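Local coordinates for uncharacterized protein (Eubacterium siraeum, PDB 4OBM) that is of unknown function but belongs to the LytR-CpsA-Psr family, whose members are associated with the bacterial cell envelope, and has been proposed to regulate transcription, at residues A[171-174]-A[175-179]; A[182-186]-A[187-191]; A[193-197]-A[198-202]. All coordinates share one frame; numbering follows the deposited sequence.

Interaction 1: A[171-174]-A[175-179]; sequences TVIS and SFIDQ
Two successive turns of helix 164-181 meet here, and I173 and I177 form the side-chain contact between them. CG2 of I173 lies 3.9 Å from CD1 of I177, methyl against methyl, and the two chains cross obliquely. In I173, CG1 lies beside the backbone N (chi1 -66°) and CG2 is anti to that N; it is CG2 that touches I177. CG1 of I177 also passes 3.4 Å from the carbonyl O of I173, so the isoleucine covers the oxygen that its own N binds.

The backbone ladder is regular alpha-helix. S175 N donates to T171 O, F176 N to V172 O, I177 N to I173 O at 3.0 Å, and D178 N to S174 O at 3.0 Å. The ring of F176 leads away from this ladder and meets F109 edge-to-face, while V172 packs on M148 and L152 of helix 145-152. The carboxylate of D178 turns to another part of the fold. Its OD2 is hydrogen-bonded to S226 OG and its OD1 to V227 N. S174 OG bonds back to A170 O.

The helix therefore has two kinds of surface. Apolar side chains bind it to its neighbours by packing, while D178 ties it to the chain leading into strand 228-230 by directed bonds. The side-chain hydroxyl of S174 is satisfied within the helix itself.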
loop_
_atom_site.group_PDB
_atom_site.type_symbol
_atom_site.label_atom_id
_atom_site.label_comp_id
_atom_site.label_asym_id
_atom_site.label_seq_id
_atom_site.Cartn_x
_atom_site.Cartn_y
_atom_site.Cartn_z
ATOM N N THR A 171 -1.526 8.860 -2.615
ATOM C CA THR A 171 -2.597 9.810 -2.360
ATOM C C THR A 171 -3.967 9.200 -2.654
ATOM O O THR A 171 -4.851 9.292 -1.816
ATOM C CB THR A 171 -2.335 11.062 -3.235
ATOM O OG1 THR A 171 -1.082 11.629 -2.858
ATOM C CG2 THR A 171 -3.422 12.111 -3.113
ATOM N N VAL A 172 -4.156 8.639 -3.859
ATOM C CA VAL A 172 -5.421 8.032 -4.286
ATOM C C VAL A 172 -5.777 6.828 -3.362
ATOM O O VAL A 172 -6.929 6.711 -2.939
ATOM C CB VAL A 172 -5.338 7.643 -5.791
ATOM C CG1 VAL A 172 -6.474 6.731 -6.214
ATOM C CG2 VAL A 172 -5.303 8.888 -6.665
ATOM N N ILE A 173 -4.791 5.979 -3.018
ATOM C CA ILE A 173 -5.023 4.830 -2.131
ATOM C C ILE A 173 -5.321 5.322 -0.700
ATOM O O ILE A 173 -6.188 4.733 -0.039
ATOM C CB ILE A 173 -3.867 3.764 -2.213
ATOM C CG1 ILE A 173 -3.812 3.102 -3.617
ATOM C CG2 ILE A 173 -3.933 2.691 -1.098
ATOM C CD1 ILE A 173 -5.160 2.515 -4.198
ATOM N N SER A 174 -4.662 6.419 -0.247
ATOM C CA SER A 174 -4.918 7.032 1.066
ATOM C C SER A 174 -6.368 7.495 1.158
ATOM O O SER A 174 -7.053 7.245 2.154
ATOM C CB SER A 174 -3.987 8.215 1.301
ATOM O OG SER A 174 -2.713 7.784 1.740
ATOM N N SER A 175 -6.835 8.153 0.085
ATOM C CA SER A 175 -8.195 8.666 -0.048
ATOM C C SER A 175 -9.208 7.517 -0.043
ATOM O O SER A 175 -10.224 7.620 0.633
ATOM C CB SER A 175 -8.321 9.495 -1.321
ATOM O OG SER A 175 -7.539 10.674 -1.257
ATOM N N PHE A 176 -8.908 6.422 -0.752
ATOM C CA PHE A 176 -9.732 5.198 -0.823
ATOM C C PHE A 176 -9.915 4.548 0.565
ATOM O O PHE A 176 -11.023 4.122 0.894
ATOM C CB PHE A 176 -9.102 4.186 -1.818
ATOM C CG PHE A 176 -9.754 2.821 -1.838
ATOM C CD1 PHE A 176 -11.036 2.648 -2.355
ATOM C CD2 PHE A 176 -9.088 1.708 -1.333
ATOM C CE1 PHE A 176 -11.648 1.388 -2.348
ATOM C CE2 PHE A 176 -9.706 0.455 -1.318
ATOM C CZ PHE A 176 -10.976 0.301 -1.835
ATOM N N ILE A 177 -8.833 4.493 1.375
ATOM C CA ILE A 177 -8.847 3.911 2.720
ATOM C C ILE A 177 -9.640 4.815 3.685
ATOM O O ILE A 177 -10.438 4.310 4.466
ATOM C CB ILE A 177 -7.414 3.605 3.250
ATOM C CG1 ILE A 177 -6.758 2.451 2.436
ATOM C CG2 ILE A 177 -7.431 3.268 4.764
ATOM C CD1 ILE A 177 -5.209 2.359 2.523
ATOM N N ASP A 178 -9.404 6.133 3.638
ATOM C CA ASP A 178 -10.082 7.111 4.498
ATOM C C ASP A 178 -11.574 7.236 4.215
ATOM O O ASP A 178 -12.359 7.328 5.160
ATOM C CB ASP A 178 -9.438 8.491 4.342
ATOM C CG ASP A 178 -8.057 8.604 4.942
ATOM O OD1 ASP A 178 -7.657 7.681 5.697
ATOM O OD2 ASP A 178 -7.403 9.640 4.713
ATOM N N GLN A 179 -11.968 7.268 2.941
ATOM C CA GLN A 179 -13.375 7.469 2.591
ATOM C C GLN A 179 -14.246 6.225 2.727
ATOM O O GLN A 179 -15.469 6.371 2.859
ATOM C CB GLN A 179 -13.501 7.998 1.163
ATOM C CG GLN A 179 -13.005 9.429 1.017
ATOM C CD GLN A 179 -12.740 9.770 -0.417
ATOM O OE1 GLN A 179 -13.423 9.287 -1.324
ATOM N NE2 GLN A 179 -11.769 10.640 -0.647
#

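Interaction 2: A[182-186]-A[187-191]; sequences IGTSS and KTLDE
This is a local contact at the start of helix 186-199, where the loop after helix 164-181 turns into the new helix. S185 is the N-cap. Its OG accepts from T188 N at 3.2 Å, with an N-H...O angle of 162°. The hydroxyl reaches that N-H because OG sits between the backbone N and the carbonyl carbon (chi1 66°), which swings it over the first turn. The carbonyl O of S185 takes the next N-H, that of L189, at 3.0 Å in a nearly straight bond.

Water 1 closes a bridge over the same turn. It accepts from S185 N at 2.8 Å and is hydrogen-bonded to T188 OG1. Replacing S185 by an alanine removes OG, and T188 N would probably be left without its capping acceptor, so that the first turn is likely to fray.

T184 meets the helix through both its branches. Its CG2 and CG2 of T188 approach to 4.1 Å, the side chains crossing at about a right angle. CG of L189 lies 4.0 Å from T184 OG1, a hydroxyl that is bonded to F181 O. L189 also packs on I216 and V217 of helix 213-220, so the first turn rests against that helix.

D190 N donates to S186 O in a bent bond (N-H...O 131°). D190 OD1 is hydrogen-bonded to Y209 OH. The other carboxylate oxygen is linked to S186 through water 2, which donates to D190 OD2 at 2.7 Å and is hydrogen-bonded to S186 OG at 2.7 Å.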
loop_
_atom_site.group_PDB
_atom_site.type_symbol
_atom_site.label_atom_id
_atom_site.label_comp_id
_atom_site.label_asym_id
_atom_site.label_seq_id
_atom_site.Cartn_x
_atom_site.Cartn_y
_atom_site.Cartn_z
ATOM N N ILE A 182 -12.949 4.037 7.192
ATOM C CA ILE A 182 -13.228 4.683 8.476
ATOM C C ILE A 182 -14.713 4.443 8.774
ATOM O O ILE A 182 -15.562 4.704 7.923
ATOM C CB ILE A 182 -12.817 6.192 8.509
ATOM C CG1 ILE A 182 -11.282 6.345 8.355
ATOM C CG2 ILE A 182 -13.319 6.889 9.797
ATOM C CD1 ILE A 182 -10.741 7.776 8.065
ATOM N N GLY A 183 -14.982 3.849 9.927
ATOM C CA GLY A 183 -16.337 3.540 10.360
ATOM C C GLY A 183 -16.864 2.189 9.914
ATOM O O GLY A 183 -18.016 1.865 10.223
ATOM N N THR A 184 -16.044 1.381 9.182
ATOM C CA THR A 184 -16.503 0.051 8.751
ATOM C C THR A 184 -16.518 -0.922 9.931
ATOM O O THR A 184 -15.794 -0.716 10.919
ATOM C CB THR A 184 -15.714 -0.535 7.563
ATOM O OG1 THR A 184 -14.312 -0.518 7.810
ATOM C CG2 THR A 184 -16.047 0.137 6.256
ATOM N N SER A 185 -17.379 -1.958 9.836
ATOM C CA SER A 185 -17.518 -3.003 10.856
ATOM C C SER A 185 -16.640 -4.209 10.526
ATOM O O SER A 185 -16.141 -4.320 9.399
ATOM C CB SER A 185 -18.977 -3.440 10.968
ATOM O OG SER A 185 -19.423 -4.082 9.783
ATOM N N SER A 186 -16.471 -5.121 11.504
ATOM C CA SER A 186 -15.723 -6.358 11.296
ATOM C C SER A 186 -16.491 -7.261 10.302
ATOM O O SER A 186 -15.855 -7.951 9.519
ATOM C CB SER A 186 -15.452 -7.075 12.614
ATOM O OG SER A 186 -16.656 -7.493 13.232
ATOM N N LYS A 187 -17.842 -7.181 10.293
ATOM C CA LYS A 187 -18.730 -7.921 9.379
ATOM C C LYS A 187 -18.443 -7.520 7.920
ATOM O O LYS A 187 -18.333 -8.400 7.056
ATOM C CB LYS A 187 -20.209 -7.665 9.740
ATOM C CG LYS A 187 -21.199 -8.567 9.012
ATOM C CD LYS A 187 -22.613 -8.413 9.553
ATOM C CE LYS A 187 -23.499 -9.540 9.077
ATOM N NZ LYS A 187 -23.937 -10.427 10.196
ATOM N N THR A 188 -18.323 -6.198 7.656
ATOM C CA THR A 188 -17.997 -5.631 6.343
ATOM C C THR A 188 -16.563 -6.026 5.962
ATOM O O THR A 188 -16.345 -6.569 4.878
ATOM C CB THR A 188 -18.188 -4.108 6.369
ATOM O OG1 THR A 188 -19.570 -3.803 6.575
ATOM C CG2 THR A 188 -17.728 -3.442 5.099
ATOM N N LEU A 189 -15.597 -5.788 6.873
ATOM C CA LEU A 189 -14.196 -6.157 6.677
ATOM C C LEU A 189 -14.037 -7.661 6.421
ATOM O O LEU A 189 -13.080 -8.049 5.733
ATOM C CB LEU A 189 -13.346 -5.748 7.892
ATOM C CG LEU A 189 -12.944 -4.283 8.007
ATOM C CD1 LEU A 189 -12.164 -4.054 9.286
ATOM C CD2 LEU A 189 -12.115 -3.822 6.798
ATOM N N ASP A 190 -14.968 -8.501 6.972
ATOM C CA ASP A 190 -14.983 -9.959 6.770
ATOM C C ASP A 190 -15.262 -10.294 5.311
ATOM O O ASP A 190 -14.775 -11.316 4.831
ATOM C CB ASP A 190 -16.022 -10.667 7.660
ATOM C CG ASP A 190 -15.661 -10.827 9.120
ATOM O OD1 ASP A 190 -14.448 -10.808 9.445
ATOM O OD2 ASP A 190 -16.584 -10.946 9.941
ATOM N N GLU A 191 -16.065 -9.442 4.613
ATOM C CA GLU A 191 -16.346 -9.622 3.183
ATOM C C GLU A 191 -15.099 -9.261 2.370
ATOM O O GLU A 191 -14.831 -9.886 1.354
ATOM C CB GLU A 191 -17.529 -8.755 2.701
ATOM C CG GLU A 191 -18.854 -8.943 3.431
ATOM C CD GLU A 191 -19.810 -7.756 3.405
ATOM O OE1 GLU A 191 -19.513 -6.746 2.722
ATOM O OE2 GLU A 191 -20.853 -7.831 4.096
HETATM O O HOH W 1 -19.288 -1.402 7.845
HETATM O O HOH W 2 -17.078 -9.995 12.388
#

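Interaction 3: A[193-197]-A[198-202]; sequences INFII and NFTNT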
loop_
_atom_site.group_PDB
_atom_site.type_symbol
_atom_site.label_atom_id
_atom_site.label_comp_id
_atom_site.label_asym_id
_atom_site.label_seq_id
_atom_site.Cartn_x
_atom_site.Cartn_y
_atom_site.Cartn_z
ATOM N N ILE A 193 -11.771 -9.347 3.352
ATOM C CA ILE A 193 -10.772 -10.377 3.581
ATOM C C ILE A 193 -11.174 -11.724 2.965
ATOM O O ILE A 193 -10.286 -12.456 2.514
ATOM C CB ILE A 193 -10.391 -10.518 5.078
ATOM C CG1 ILE A 193 -8.966 -11.095 5.215
ATOM C CG2 ILE A 193 -11.412 -11.310 5.885
ATOM C CD1 ILE A 193 -7.846 -10.155 4.681
ATOM N N ASN A 194 -12.485 -12.052 2.939
ATOM C CA ASN A 194 -12.933 -13.288 2.304
ATOM C C ASN A 194 -12.548 -13.242 0.810
ATOM O O ASN A 194 -12.074 -14.250 0.280
ATOM C CB ASN A 194 -14.431 -13.518 2.508
ATOM C CG ASN A 194 -14.972 -14.773 1.859
ATOM O OD1 ASN A 194 -15.647 -14.708 0.830
ATOM N ND2 ASN A 194 -14.690 -15.941 2.440
ATOM N N PHE A 195 -12.677 -12.055 0.161
ATOM C CA PHE A 195 -12.290 -11.845 -1.243
ATOM C C PHE A 195 -10.741 -11.924 -1.422
ATOM O O PHE A 195 -10.272 -12.546 -2.375
ATOM C CB PHE A 195 -12.816 -10.485 -1.785
ATOM C CG PHE A 195 -12.296 -10.188 -3.174
ATOM C CD1 PHE A 195 -12.813 -10.847 -4.284
ATOM C CD2 PHE A 195 -11.260 -9.281 -3.369
ATOM C CE1 PHE A 195 -12.291 -10.613 -5.562
ATOM C CE2 PHE A 195 -10.734 -9.057 -4.647
ATOM C CZ PHE A 195 -11.283 -9.694 -5.736
ATOM N N ILE A 196 -9.968 -11.254 -0.532
ATOM C CA ILE A 196 -8.502 -11.258 -0.598
ATOM C C ILE A 196 -7.955 -12.706 -0.539
ATOM O O ILE A 196 -7.197 -13.106 -1.419
ATOM C CB ILE A 196 -7.890 -10.368 0.532
ATOM C CG1 ILE A 196 -8.229 -8.853 0.370
ATOM C CG2 ILE A 196 -6.385 -10.643 0.776
ATOM C CD1 ILE A 196 -7.830 -8.140 -0.993
ATOM N N ILE A 197 -8.366 -13.477 0.480
ATOM C CA ILE A 197 -7.893 -14.838 0.738
ATOM C C ILE A 197 -8.279 -15.792 -0.401
ATOM O O ILE A 197 -7.462 -16.646 -0.770
ATOM C CB ILE A 197 -8.413 -15.321 2.133
ATOM C CG1 ILE A 197 -7.663 -14.571 3.265
ATOM C CG2 ILE A 197 -8.304 -16.860 2.336
ATOM C CD1 ILE A 197 -8.257 -14.731 4.637
ATOM N N ASN A 198 -9.490 -15.625 -0.982
ATOM C CA ASN A 198 -9.979 -16.566 -1.975
ATOM C C ASN A 198 -9.699 -16.211 -3.426
ATOM O O ASN A 198 -9.728 -17.121 -4.245
ATOM C CB ASN A 198 -11.490 -16.824 -1.789
ATOM C CG ASN A 198 -11.840 -17.534 -0.493
ATOM O OD1 ASN A 198 -11.663 -18.742 -0.342
ATOM N ND2 ASN A 198 -12.337 -16.802 0.487
ATOM N N PHE A 199 -9.461 -14.946 -3.783
ATOM C CA PHE A 199 -9.326 -14.646 -5.212
ATOM C C PHE A 199 -8.048 -13.882 -5.599
ATOM O O PHE A 199 -7.807 -13.665 -6.790
ATOM C CB PHE A 199 -10.591 -13.905 -5.712
ATOM C CG PHE A 199 -11.811 -14.808 -5.651
ATOM C CD1 PHE A 199 -12.053 -15.747 -6.648
ATOM C CD2 PHE A 199 -12.664 -14.783 -4.548
ATOM C CE1 PHE A 199 -13.149 -16.609 -6.566
ATOM C CE2 PHE A 199 -13.756 -15.653 -4.465
ATOM C CZ PHE A 199 -13.998 -16.551 -5.479
ATOM N N THR A 200 -7.211 -13.523 -4.624
ATOM C CA THR A 200 -5.973 -12.839 -4.949
ATOM C C THR A 200 -4.794 -13.771 -4.681
ATOM O O THR A 200 -4.915 -14.712 -3.900
ATOM C CB THR A 200 -5.834 -11.505 -4.183
ATOM O OG1 THR A 200 -5.490 -11.752 -2.817
ATOM C CG2 THR A 200 -7.066 -10.616 -4.292
ATOM N N ASN A 201 -3.650 -13.491 -5.321
ATOM C CA ASN A 201 -2.401 -14.195 -5.091
ATOM C C ASN A 201 -1.832 -13.646 -3.768
ATOM O O ASN A 201 -1.302 -12.542 -3.743
ATOM C CB ASN A 201 -1.445 -13.977 -6.276
ATOM C CG ASN A 201 -0.147 -14.754 -6.220
ATOM O OD1 ASN A 201 0.298 -15.246 -5.176
ATOM N ND2 ASN A 201 0.504 -14.861 -7.358
ATOM N N THR A 202 -2.006 -14.380 -2.662
ATOM C CA THR A 202 -1.559 -13.882 -1.358
ATOM C C THR A 202 -1.094 -15.019 -0.439
ATOM O O THR A 202 -1.466 -16.169 -0.655
ATOM C CB THR A 202 -2.697 -13.031 -0.694
ATOM O OG1 THR A 202 -2.242 -12.500 0.545
ATOM C CG2 THR A 202 -4.006 -13.810 -0.478
#
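The backbone runs as helix through F199, leaves helical angles at T200 and enters strand 201-202. The last i to i+4 bonds are N198 N to N194 O, F199 N to F195 O at 2.9 Å, and T200 N to I196 O at 3.2 Å.

Two of these carbonyls have a second donor from a side chain. N198 ND2 gives a hydrogen bond of 2.6 Å to N194 O, and that oxygen lies close to the amide plane of N198. CG of N198 is anti to its carbonyl carbon (chi1 -66°), which folds the amide back over the preceding turn. T200 OG1 donates to I196 O, also at 2.6 Å. It comes from the face of the carbonyl plane opposite to that used by T200 N, so one residue grips the oxygen twice.

The rings of F195 and F199 have planes 21° apart but are slid past each other, with centroids 6.0 Å apart and little overlap. The nearer touch is F195 CE1 to F199 CB at 3.7 Å. F195 also meets CG2 of T200 and packs on T104 and M111 of helix 102-112. On another side, CG2 of T202 reaches 3.4 Å from I196 O, while T202 OG1 is bonded to Y97 O in the adjoining strand 94-100.

Side chains thus add to the backbone bonds at the helix end. The amide of N198 and the hydroxyl of T200 supplement the backbone donors where the helix stops, and the threonine does so just as the chain turns into the sheet.

In the fold
The three contacts follow one another along the chain. Interaction 1 lies in helix 164-181, interaction 2 at the start of helix 186-199, and interaction 3 at its end. The centres of interactions 1 and 2 are about 16 Å apart, as are those of 2 and 3; the centres of 1 and 3 are about 20 Å apart, and the two do not touch, their nearest atoms about 9 Å from each other. The six-stranded mixed sheet relates interactions 1 and 3: interaction 1 packs on strands 52-58 and 228-230, interaction 3 leads into edge strand 201-202. The side chains of I173, L189 and I196 each lie about 4 Å from a bound pentaethylene glycol, probably from the crystallisation liquor, though such molecules can mark pockets.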